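Local coordinates for uricase (Arthrobacter globiformis, PDB 2YZC), which catalyses the oxidation of uric acid by molecular oxygen to 5-hydroxyisourate, releasing hydrogen peroxide, on the way to (S)-allantoin, at residues Y20-V25 with T69-V74; A183-A188 with S246-H251; W190-V195 with H237-E242. All coordinates share one frame; numbering follows the deposited sequence.

Interaction 1: Y20-V25 with T69-V74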
loop_
_atom_site.group_PDB
_atom_site.type_symbol
_atom_site.label_atom_id
_atom_site.label_comp_id
_atom_site.label_asym_id
_atom_site.label_seq_id
_atom_site.Cartn_x
_atom_site.Cartn_y
_atom_site.Cartn_z
ATOM N N TYR A 20 -17.081 -3.787 -19.375
ATOM C CA TYR A 20 -17.512 -3.526 -18.012
ATOM C C TYR A 20 -17.813 -4.839 -17.309
ATOM O O TYR A 20 -18.107 -5.852 -17.954
ATOM C CB TYR A 20 -18.780 -2.671 -18.001
ATOM C CG TYR A 20 -20.023 -3.497 -18.223
ATOM C CD1 TYR A 20 -20.302 -4.054 -19.471
ATOM C CD2 TYR A 20 -20.871 -3.803 -17.159
ATOM C CE1 TYR A 20 -21.393 -4.905 -19.651
ATOM C CE2 TYR A 20 -21.957 -4.650 -17.324
ATOM C CZ TYR A 20 -22.214 -5.201 -18.571
ATOM O OH TYR A 20 -23.276 -6.060 -18.722
ATOM N N GLY A 21 -17.761 -4.813 -15.983
ATOM C CA GLY A 21 -18.057 -6.012 -15.226
ATOM C C GLY A 21 -17.730 -5.834 -13.761
ATOM O O GLY A 21 -17.610 -4.711 -13.282
ATOM N N LYS A 22 -17.589 -6.946 -13.049
ATOM C CA LYS A 22 -17.264 -6.893 -11.632
ATOM C C LYS A 22 -15.796 -7.240 -11.465
ATOM O O LYS A 22 -15.324 -8.248 -11.993
ATOM C CB LYS A 22 -18.109 -7.896 -10.842
ATOM C CG LYS A 22 -17.975 -7.723 -9.338
ATOM C CD LYS A 22 -18.704 -6.469 -8.861
ATOM C CE LYS A 22 -20.203 -6.731 -8.719
ATOM N NZ LYS A 22 -20.976 -5.517 -8.327
ATOM N N ALA A 23 -15.075 -6.404 -10.731
ATOM C CA ALA A 23 -13.657 -6.637 -10.508
ATOM C C ALA A 23 -13.366 -7.066 -9.075
ATOM O O ALA A 23 -14.084 -6.704 -8.142
ATOM C CB ALA A 23 -12.861 -5.377 -10.833
ATOM N N GLU A 24 -12.303 -7.848 -8.931
ATOM C CA GLU A 24 -11.823 -8.345 -7.648
ATOM C C GLU A 24 -12.842 -9.040 -6.751
ATOM O O GLU A 24 -13.083 -8.623 -5.613
ATOM C CB GLU A 24 -11.123 -7.206 -6.895
ATOM C CG GLU A 24 -10.022 -6.547 -7.737
ATOM C CD GLU A 24 -8.969 -5.831 -6.908
ATOM O OE1 GLU A 24 -8.838 -4.593 -7.036
ATOM O OE2 GLU A 24 -8.270 -6.513 -6.132
ATOM N N VAL A 25 -13.427 -10.110 -7.278
ATOM C CA VAL A 25 -14.383 -10.923 -6.530
ATOM C C VAL A 25 -13.503 -11.944 -5.804
ATOM O O VAL A 25 -12.910 -12.820 -6.434
ATOM C CB VAL A 25 -15.358 -11.651 -7.480
ATOM C CG1 VAL A 25 -16.251 -12.615 -6.690
ATOM C CG2 VAL A 25 -16.213 -10.627 -8.217
ATOM N N THR A 69 -24.713 -9.507 -11.087
ATOM C CA THR A 69 -25.049 -10.820 -11.622
ATOM C C THR A 69 -23.783 -11.578 -12.001
ATOM O O THR A 69 -23.690 -12.791 -11.805
ATOM C CB THR A 69 -25.943 -10.702 -12.866
ATOM O OG1 THR A 69 -27.178 -10.079 -12.500
ATOM C CG2 THR A 69 -26.226 -12.080 -13.453
ATOM N N GLN A 70 -22.813 -10.857 -12.551
ATOM C CA GLN A 70 -21.552 -11.468 -12.931
ATOM C C GLN A 70 -20.889 -12.018 -11.679
ATOM O O GLN A 70 -20.342 -13.119 -11.688
ATOM C CB GLN A 70 -20.652 -10.445 -13.626
ATOM C CG GLN A 70 -21.198 -10.019 -14.991
ATOM C CD GLN A 70 -20.331 -9.000 -15.699
ATOM O OE1 GLN A 70 -19.121 -9.185 -15.836
ATOM N NE2 GLN A 70 -20.951 -7.921 -16.170
ATOM N N LYS A 71 -20.952 -11.252 -10.594
ATOM C CA LYS A 71 -20.371 -11.690 -9.330
ATOM C C LYS A 71 -21.055 -12.964 -8.833
ATOM O O LYS A 71 -20.392 -13.902 -8.398
ATOM C CB LYS A 71 -20.514 -10.595 -8.270
ATOM C CG LYS A 71 -20.051 -11.028 -6.887
ATOM C CD LYS A 71 -20.560 -10.092 -5.802
ATOM C CE LYS A 71 -22.079 -10.173 -5.672
ATOM N NZ LYS A 71 -22.580 -9.341 -4.542
ATOM N N ASN A 72 -22.385 -12.990 -8.882
ATOM C CA ASN A 72 -23.131 -14.168 -8.436
ATOM C C ASN A 72 -22.755 -15.403 -9.249
ATOM O O ASN A 72 -22.655 -16.507 -8.712
ATOM C CB ASN A 72 -24.644 -13.946 -8.565
ATOM C CG ASN A 72 -25.176 -12.924 -7.585
ATOM O OD1 ASN A 72 -24.580 -12.682 -6.535
ATOM N ND2 ASN A 72 -26.319 -12.334 -7.910
ATOM N N THR A 73 -22.555 -15.210 -10.548
ATOM C CA THR A 73 -22.213 -16.314 -11.436
ATOM C C THR A 73 -20.880 -16.947 -11.051
ATOM O O THR A 73 -20.721 -18.165 -11.130
ATOM C CB THR A 73 -22.178 -15.843 -12.901
ATOM O OG1 THR A 73 -23.428 -15.212 -13.222
ATOM C CG2 THR A 73 -21.968 -17.021 -13.834
ATOM N N VAL A 74 -19.927 -16.120 -10.628
ATOM C CA VAL A 74 -18.620 -16.617 -10.198
ATOM C C VAL A 74 -18.781 -17.573 -9.011
ATOM O O VAL A 74 -18.218 -18.670 -8.998
ATOM C CB VAL A 74 -17.694 -15.453 -9.778
ATOM C CG1 VAL A 74 -16.419 -15.992 -9.136
ATOM C CG2 VAL A 74 -17.352 -14.607 -10.997
#
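Gln-70 lays its carboxamide over the backbone of Gly-21, with OE1 3.4 Å from Gly-21 CA. Glycine suits this place because a beta carbon here would collide with that oxygen. The amide also meets the ring of Tyr-20: NE2 lies 3.6 Å from Tyr-20 CE2, and ring and amide planes stand 86° apart. Extended beyond CG, the glutamine chain spans the gap between helix and strand, and its amide is held at both ends by other partners, OE1 by Ser-46 and NE2 by the carbonyl of Val-65, which also takes the Tyr-20 hydroxyl.

At the next residue of each segment, two lysines run side by side in the same direction, packing through their methylenes, with Lys-22 CE 3.9 Å from Lys-71 CB. Their ammonium groups stay 5.6 Å apart and find separate mates: Lys-22 NZ bonds Thr-67, its fellow member of the charge relay system, and Lys-71 NZ pairs with Asp-68, a urate-binding residue. CG of Lys-71 stands trans to the backbone N, next to the carbonyl carbon (chi1 174°), which sets it 4.1 Å from Val-25 CG2. Toward the C-terminal ends of both segments, Val-25 and Val-74 meet methyl to methyl, CG1 to CG1, and close the apolar end.

This is a helix laid on a strand of the antiparallel sheet, their short axes 7.7 Å apart and crossing at -52°. Strand 13-31 pairs with strand 38-50 and, through Tyr-20 to Ala-23, with a strand of the second subunit, while helix 85-99 packs against helix 67-78 at Gln-70 and Thr-73.

Interaction 2: A183-A188 with S246-H251. With 1AL (allantoate ion), chain I.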
loop_
_atom_site.group_PDB
_atom_site.type_symbol
_atom_site.label_atom_id
_atom_site.label_comp_id
_atom_site.label_asym_id
_atom_site.label_seq_id
_atom_site.Cartn_x
_atom_site.Cartn_y
_atom_site.Cartn_z
ATOM N N ALA A 183 19.303 -7.937 -8.181
ATOM C CA ALA A 183 18.048 -8.257 -7.507
ATOM C C ALA A 183 16.884 -7.720 -8.329
ATOM O O ALA A 183 16.950 -6.611 -8.861
ATOM C CB ALA A 183 18.029 -7.630 -6.119
ATOM N N THR A 184 15.816 -8.501 -8.430
ATOM C CA THR A 184 14.667 -8.068 -9.205
ATOM C C THR A 184 13.396 -8.741 -8.711
ATOM O O THR A 184 13.443 -9.631 -7.863
ATOM C CB THR A 184 14.876 -8.399 -10.721
ATOM O OG1 THR A 184 13.819 -7.825 -11.497
ATOM C CG2 THR A 184 14.887 -9.896 -10.952
ATOM N N ASP A 185 12.260 -8.275 -9.219
ATOM C CA ASP A 185 10.961 -8.858 -8.890
ATOM C C ASP A 185 10.542 -9.499 -10.200
ATOM O O ASP A 185 10.355 -8.806 -11.201
ATOM C CB ASP A 185 9.926 -7.791 -8.524
ATOM C CG ASP A 185 10.237 -7.090 -7.227
ATOM O OD1 ASP A 185 10.676 -7.768 -6.275
ATOM O OD2 ASP A 185 10.025 -5.859 -7.154
ATOM N N VAL A 186 10.419 -10.815 -10.216
ATOM C CA VAL A 186 10.035 -11.477 -11.445
ATOM C C VAL A 186 8.555 -11.300 -11.749
ATOM O O VAL A 186 7.693 -11.718 -10.974
ATOM C CB VAL A 186 10.347 -12.983 -11.404
ATOM C CG1 VAL A 186 9.968 -13.623 -12.737
ATOM C CG2 VAL A 186 11.826 -13.203 -11.110
ATOM N N SER A 187 8.282 -10.644 -12.871
ATOM C CA SER A 187 6.927 -10.423 -13.359
ATOM C C SER A 187 6.997 -10.944 -14.781
ATOM O O SER A 187 7.676 -10.357 -15.624
ATOM C CB SER A 187 6.569 -8.933 -13.390
ATOM O OG SER A 187 6.201 -8.456 -12.110
ATOM N N ALA A 188 6.332 -12.061 -15.038
ATOM C CA ALA A 188 6.356 -12.640 -16.373
ATOM C C ALA A 188 4.967 -13.090 -16.773
ATOM O O ALA A 188 4.180 -13.525 -15.938
ATOM C CB ALA A 188 7.313 -13.821 -16.410
ATOM N N SER A 246 8.879 -8.032 -17.224
ATOM C CA SER A 246 9.093 -6.673 -16.760
ATOM C C SER A 246 9.922 -6.878 -15.498
ATOM O O SER A 246 9.409 -7.334 -14.475
ATOM C CB SER A 246 7.758 -6.009 -16.427
ATOM O OG SER A 246 7.953 -4.665 -16.035
ATOM N N LEU A 247 11.209 -6.558 -15.586
ATOM C CA LEU A 247 12.116 -6.759 -14.469
ATOM C C LEU A 247 12.784 -5.501 -13.951
ATOM O O LEU A 247 13.544 -4.854 -14.665
ATOM C CB LEU A 247 13.209 -7.751 -14.866
ATOM C CG LEU A 247 12.773 -9.097 -15.447
ATOM C CD1 LEU A 247 14.001 -9.923 -15.782
ATOM C CD2 LEU A 247 11.894 -9.831 -14.443
ATOM N N PRO A 248 12.498 -5.126 -12.699
ATOM C CA PRO A 248 13.144 -3.925 -12.174
ATOM C C PRO A 248 14.544 -4.306 -11.710
ATOM O O PRO A 248 14.784 -5.453 -11.321
ATOM C CB PRO A 248 12.248 -3.536 -10.998
ATOM C CG PRO A 248 11.757 -4.862 -10.503
ATOM C CD PRO A 248 11.422 -5.582 -11.800
ATOM N N ASN A 249 15.481 -3.372 -11.795
ATOM C CA ASN A 249 16.812 -3.651 -11.294
ATOM C C ASN A 249 16.801 -2.921 -9.957
ATOM O O ASN A 249 17.033 -1.711 -9.899
ATOM C CB ASN A 249 17.901 -3.076 -12.193
ATOM C CG ASN A 249 19.254 -3.718 -11.928
ATOM O OD1 ASN A 249 19.523 -4.162 -10.816
ATOM N ND2 ASN A 249 20.107 -3.771 -12.945
ATOM N N LYS A 250 16.488 -3.655 -8.893
ATOM C CA LYS A 250 16.403 -3.086 -7.553
ATOM C C LYS A 250 17.804 -2.943 -6.994
ATOM O O LYS A 250 18.415 -3.903 -6.534
ATOM C CB LYS A 250 15.531 -3.982 -6.672
ATOM C CG LYS A 250 14.190 -4.282 -7.339
ATOM C CD LYS A 250 13.124 -4.714 -6.358
ATOM C CE LYS A 250 13.427 -6.050 -5.740
ATOM N NZ LYS A 250 12.333 -6.424 -4.807
ATOM N N HIS A 251 18.296 -1.715 -7.048
ATOM C CA HIS A 251 19.652 -1.398 -6.632
ATOM C C HIS A 251 20.036 -1.622 -5.185
ATOM O O HIS A 251 19.376 -1.157 -4.262
ATOM C CB HIS A 251 19.968 0.047 -7.019
ATOM C CG HIS A 251 19.727 0.350 -8.466
ATOM N ND1 HIS A 251 18.981 1.430 -8.886
ATOM C CD2 HIS A 251 20.132 -0.288 -9.590
ATOM C CE1 HIS A 251 18.935 1.444 -10.207
ATOM N NE2 HIS A 251 19.626 0.413 -10.659
HETATM C C1 1AL I . 21.663 -3.145 -16.758
HETATM O O2 1AL I . 21.745 -4.372 -16.933
HETATM N N3 1AL I . 21.208 -2.295 -17.718
HETATM N N4 1AL I . 22.066 -2.721 -15.493
HETATM C C5 1AL I . 19.917 -1.361 -14.671
HETATM O O6 1AL I . 19.182 -2.276 -15.087
HETATM O O7 1AL I . 19.564 -0.419 -13.945
HETATM C C8 1AL I . 21.453 -1.548 -14.869
HETATM C C9 1AL I . 22.250 0.739 -15.235
HETATM O O10 1AL I . 22.400 1.799 -14.592
HETATM N N11 1AL I . 21.904 0.723 -16.561
HETATM N N12 1AL I . 22.420 -0.476 -14.669
HETATM O O HOH W 1 19.893 -5.196 -8.444
HETATM O O HOH W 2 8.358 -6.997 -11.429
#
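Lys-250 NZ and Asp-185 OD1 form a salt bridge of 2.6 Å that ties neighbouring antiparallel strands of the uricase sheet, 182-192 and 240-254. The ammonium comes to the syn side of the carboxylate, 31° out of its plane. Lysine has the length for this: bent only at chi3, its chain carries the charge across to the aspartate of the neighbouring strand, whose OD1 also takes a bond from Thr-154.

Thr-184 supplies the second strong bond, OG1 donating a hydrogen bond to Pro-248 O at 2.6 Å, in the carbonyl plane and on a lone pair. Pro-248 brings no N-H to this pairing, and its carbonyl is taken by the threonine hydroxyl. Backbone bonds lie beyond this pair at both ends, Lys-250 N to Ala-183 O and Ser-246 N to Ser-187 O. Between the two strands a water bridges Asp-185 O, Ser-187 OG and Ser-246 O. The N-H of Asp-185 is buried here and finds no partner in the model.

Packing fills the rest. Pro-248 CD rests 3.4 Å from Asp-185 O, and Leu-247 CD2 lies 3.9 Å from Val-186 CA; Leu-247 also touches helix 222-236.

Asn-249 and His-251 carry this segment into the active site. His-251, of the charge relay system, points its ring edge at allantoate O7 through a weak bond from NE2, while Asn-249 O sits over the centre of the ring. With CG anti to N (chi1 -162°), Asn-249 turns its amide to the ligand, where ND2 donates to allantoate O6 at 2.8 Å and 161°.

Interaction 3: W190-V195 with H237-E242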
loop_
_atom_site.group_PDB
_atom_site.type_symbol
_atom_site.label_atom_id
_atom_site.label_comp_id
_atom_site.label_asym_id
_atom_site.label_seq_id
_atom_site.Cartn_x
_atom_site.Cartn_y
_atom_site.Cartn_z
ATOM N N TRP A 190 3.022 -15.236 -20.104
ATOM C CA TRP A 190 3.186 -15.988 -21.340
ATOM C C TRP A 190 1.840 -16.367 -21.954
ATOM O O TRP A 190 0.878 -16.707 -21.251
ATOM C CB TRP A 190 4.065 -17.225 -21.077
ATOM C CG TRP A 190 3.584 -18.123 -19.966
ATOM C CD1 TRP A 190 2.806 -19.237 -20.094
ATOM C CD2 TRP A 190 3.871 -17.995 -18.564
ATOM N NE1 TRP A 190 2.594 -19.814 -18.866
ATOM C CE2 TRP A 190 3.235 -19.073 -17.908
ATOM C CE3 TRP A 190 4.603 -17.077 -17.800
ATOM C CZ2 TRP A 190 3.309 -19.261 -16.521
ATOM C CZ3 TRP A 190 4.677 -17.265 -16.415
ATOM C CH2 TRP A 190 4.032 -18.350 -15.795
ATOM N N ARG A 191 1.774 -16.278 -23.278
ATOM C CA ARG A 191 0.552 -16.578 -24.009
ATOM C C ARG A 191 0.579 -17.970 -24.627
ATOM O O ARG A 191 1.516 -18.324 -25.338
ATOM C CB ARG A 191 0.338 -15.540 -25.112
ATOM C CG ARG A 191 -0.917 -15.777 -25.956
ATOM C CD ARG A 191 -1.157 -14.622 -26.922
ATOM N NE ARG A 191 -0.165 -14.561 -27.994
ATOM C CZ ARG A 191 -0.142 -15.387 -29.039
ATOM N NH1 ARG A 191 -1.056 -16.342 -29.154
ATOM N NH2 ARG A 191 0.787 -15.255 -29.975
ATOM N N TYR A 192 -0.459 -18.754 -24.349
ATOM C CA TYR A 192 -0.562 -20.098 -24.889
ATOM C C TYR A 192 -1.161 -20.021 -26.288
ATOM O O TYR A 192 -1.999 -19.164 -26.559
ATOM C CB TYR A 192 -1.457 -20.957 -23.994
ATOM C CG TYR A 192 -0.883 -21.210 -22.616
ATOM C CD1 TYR A 192 0.343 -21.854 -22.460
ATOM C CD2 TYR A 192 -1.573 -20.824 -21.468
ATOM C CE1 TYR A 192 0.870 -22.114 -21.196
ATOM C CE2 TYR A 192 -1.057 -21.080 -20.195
ATOM C CZ TYR A 192 0.163 -21.726 -20.069
ATOM O OH TYR A 192 0.677 -21.994 -18.824
ATOM N N ASN A 193 -0.729 -20.907 -27.179
ATOM C CA ASN A 193 -1.269 -20.913 -28.533
ATOM C C ASN A 193 -2.398 -21.934 -28.657
ATOM O O ASN A 193 -2.905 -22.192 -29.750
ATOM C CB ASN A 193 -0.159 -21.200 -29.557
ATOM C CG ASN A 193 0.696 -22.392 -29.184
ATOM O OD1 ASN A 193 1.919 -22.362 -29.349
ATOM N ND2 ASN A 193 0.067 -23.452 -28.698
ATOM N N THR A 194 -2.793 -22.497 -27.516
ATOM C CA THR A 194 -3.865 -23.487 -27.454
ATOM C C THR A 194 -4.401 -23.565 -26.029
ATOM O O THR A 194 -3.672 -23.286 -25.081
ATOM C CB THR A 194 -3.364 -24.887 -27.845
ATOM O OG1 THR A 194 -4.422 -25.836 -27.667
ATOM C CG2 THR A 194 -2.179 -25.296 -26.972
ATOM N N VAL A 195 -5.665 -23.949 -25.876
ATOM C CA VAL A 195 -6.249 -24.060 -24.544
ATOM C C VAL A 195 -6.092 -25.463 -23.958
ATOM O O VAL A 195 -6.476 -25.702 -22.816
ATOM C CB VAL A 195 -7.755 -23.683 -24.532
ATOM C CG1 VAL A 195 -7.935 -22.254 -25.023
ATOM C CG2 VAL A 195 -8.548 -24.653 -25.392
ATOM N N HIS A 237 8.524 -25.232 -23.967
ATOM C CA HIS A 237 7.086 -25.420 -24.125
ATOM C C HIS A 237 6.481 -25.017 -25.461
ATOM O O HIS A 237 6.265 -23.840 -25.721
ATOM C CB HIS A 237 6.351 -24.696 -22.998
ATOM C CG HIS A 237 6.597 -25.291 -21.649
ATOM N ND1 HIS A 237 7.604 -24.856 -20.815
ATOM C CD2 HIS A 237 5.992 -26.316 -21.005
ATOM C CE1 HIS A 237 7.608 -25.588 -19.715
ATOM N NE2 HIS A 237 6.639 -26.482 -19.807
ATOM N N PRO A 238 6.173 -26.009 -26.313
ATOM C CA PRO A 238 5.583 -25.786 -27.638
ATOM C C PRO A 238 4.255 -25.033 -27.581
ATOM O O PRO A 238 3.887 -24.344 -28.531
ATOM C CB PRO A 238 5.411 -27.206 -28.182
ATOM C CG PRO A 238 6.518 -27.963 -27.517
ATOM C CD PRO A 238 6.441 -27.443 -26.099
ATOM N N GLU A 239 3.538 -25.165 -26.467
ATOM C CA GLU A 239 2.251 -24.496 -26.327
ATOM C C GLU A 239 2.355 -23.002 -26.039
ATOM O O GLU A 239 1.339 -22.311 -25.992
ATOM C CB GLU A 239 1.402 -25.167 -25.240
ATOM C CG GLU A 239 2.155 -25.533 -23.974
ATOM C CD GLU A 239 2.958 -26.809 -24.137
ATOM O OE1 GLU A 239 2.343 -27.857 -24.440
ATOM O OE2 GLU A 239 4.195 -26.766 -23.967
ATOM N N ILE A 240 3.572 -22.505 -25.844
ATOM C CA ILE A 240 3.760 -21.084 -25.573
ATOM C C ILE A 240 4.298 -20.354 -26.803
ATOM O O ILE A 240 5.313 -20.746 -27.373
ATOM C CB ILE A 240 4.727 -20.865 -24.380
ATOM C CG1 ILE A 240 4.124 -21.474 -23.106
ATOM C CG2 ILE A 240 4.993 -19.373 -24.198
ATOM C CD1 ILE A 240 5.009 -21.341 -21.854
ATOM N N ASP A 241 3.611 -19.293 -27.216
ATOM C CA ASP A 241 4.051 -18.521 -28.379
ATOM C C ASP A 241 4.947 -17.349 -28.026
ATOM O O ASP A 241 5.762 -16.910 -28.842
ATOM C CB ASP A 241 2.847 -18.002 -29.161
ATOM C CG ASP A 241 2.511 -18.874 -30.352
ATOM O OD1 ASP A 241 3.173 -19.919 -30.528
ATOM O OD2 ASP A 241 1.585 -18.511 -31.105
ATOM N N GLU A 242 4.797 -16.829 -26.814
ATOM C CA GLU A 242 5.603 -15.699 -26.399
ATOM C C GLU A 242 5.522 -15.476 -24.902
ATOM O O GLU A 242 4.559 -15.866 -24.248
ATOM C CB GLU A 242 5.137 -14.430 -27.114
ATOM C CG GLU A 242 3.639 -14.181 -26.982
ATOM C CD GLU A 242 3.205 -12.877 -27.615
ATOM O OE1 GLU A 242 1.988 -12.711 -27.860
ATOM O OE2 GLU A 242 4.079 -12.016 -27.858
HETATM O O HOH W 3 0.860 -16.699 -32.841
#
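Strands 190-192 and 240-242 run antiparallel at the end of their pairing, splayed to 133°, with Tyr-192 and Ile-240 a non-hydrogen-bonded pair whose CA atoms are 4.5 Å apart. On one side of this pair Arg-191 N donates to Glu-242 O and Arg-191 O accepts from Asp-241 N; on the other Asn-193 N donates to Glu-239 O at 2.8 Å. That carbonyl belongs to the type I turn His-237 to Ile-240, which leads from helix 222-236 into the strand.

Arg-191 is the centre of a salt-bridge network. Its NE donates to Glu-242 OE1 at 2.8 Å, nearly straight (173°) and in the guanidinium plane, using the anti lone pair of an oxygen that also accepts from Trp-295. Asp-241 CB lies over one guanidinium face, and its OD2 makes a longer pairing with NH2, 3.5 Å, supplemented by a water that links the same two atoms. With an alanine here, Glu-242 and Asp-241 would probably be left as neighbouring negative charges without their shared cation, and the water would lose its nitrogen partner.

On the sheet face turned to helices 199-216 and 222-236, Ile-240 fits against two aromatic side chains. Its CD1 touches Trp-190 CD1 at 3.5 Å, and its CG1 meets Tyr-192 CE1. A branched aliphatic suits the spot because its longer branch passes both rings, while the methyl CG2 lies by Trp-190 CB. The rings are fixed to each other as well: Trp-190 NE1 donates to Tyr-192 OH, 2.9 Å away and 7° out of the indole plane.

Interactions 2 and 3 are successive parts of one strand pair, 182-192 with 240-254, their centres about 23 Å apart; interaction 3 closes the inner loop, which holds two helices, and interaction 2 the outer. Interaction 1 is complete earlier in the chain, about 32 Å centre to centre from interaction 2 and on the opposite side of the chain's centre, though all three reach the same sheet. The two distant contacts meet functionally across subunits: Lys-22 of interaction 1 packs on His-251 of the second subunit, so each allantoate site combines the two kinds of segment from different chains. Interaction 3 lies away from the active site and the ligand pocket.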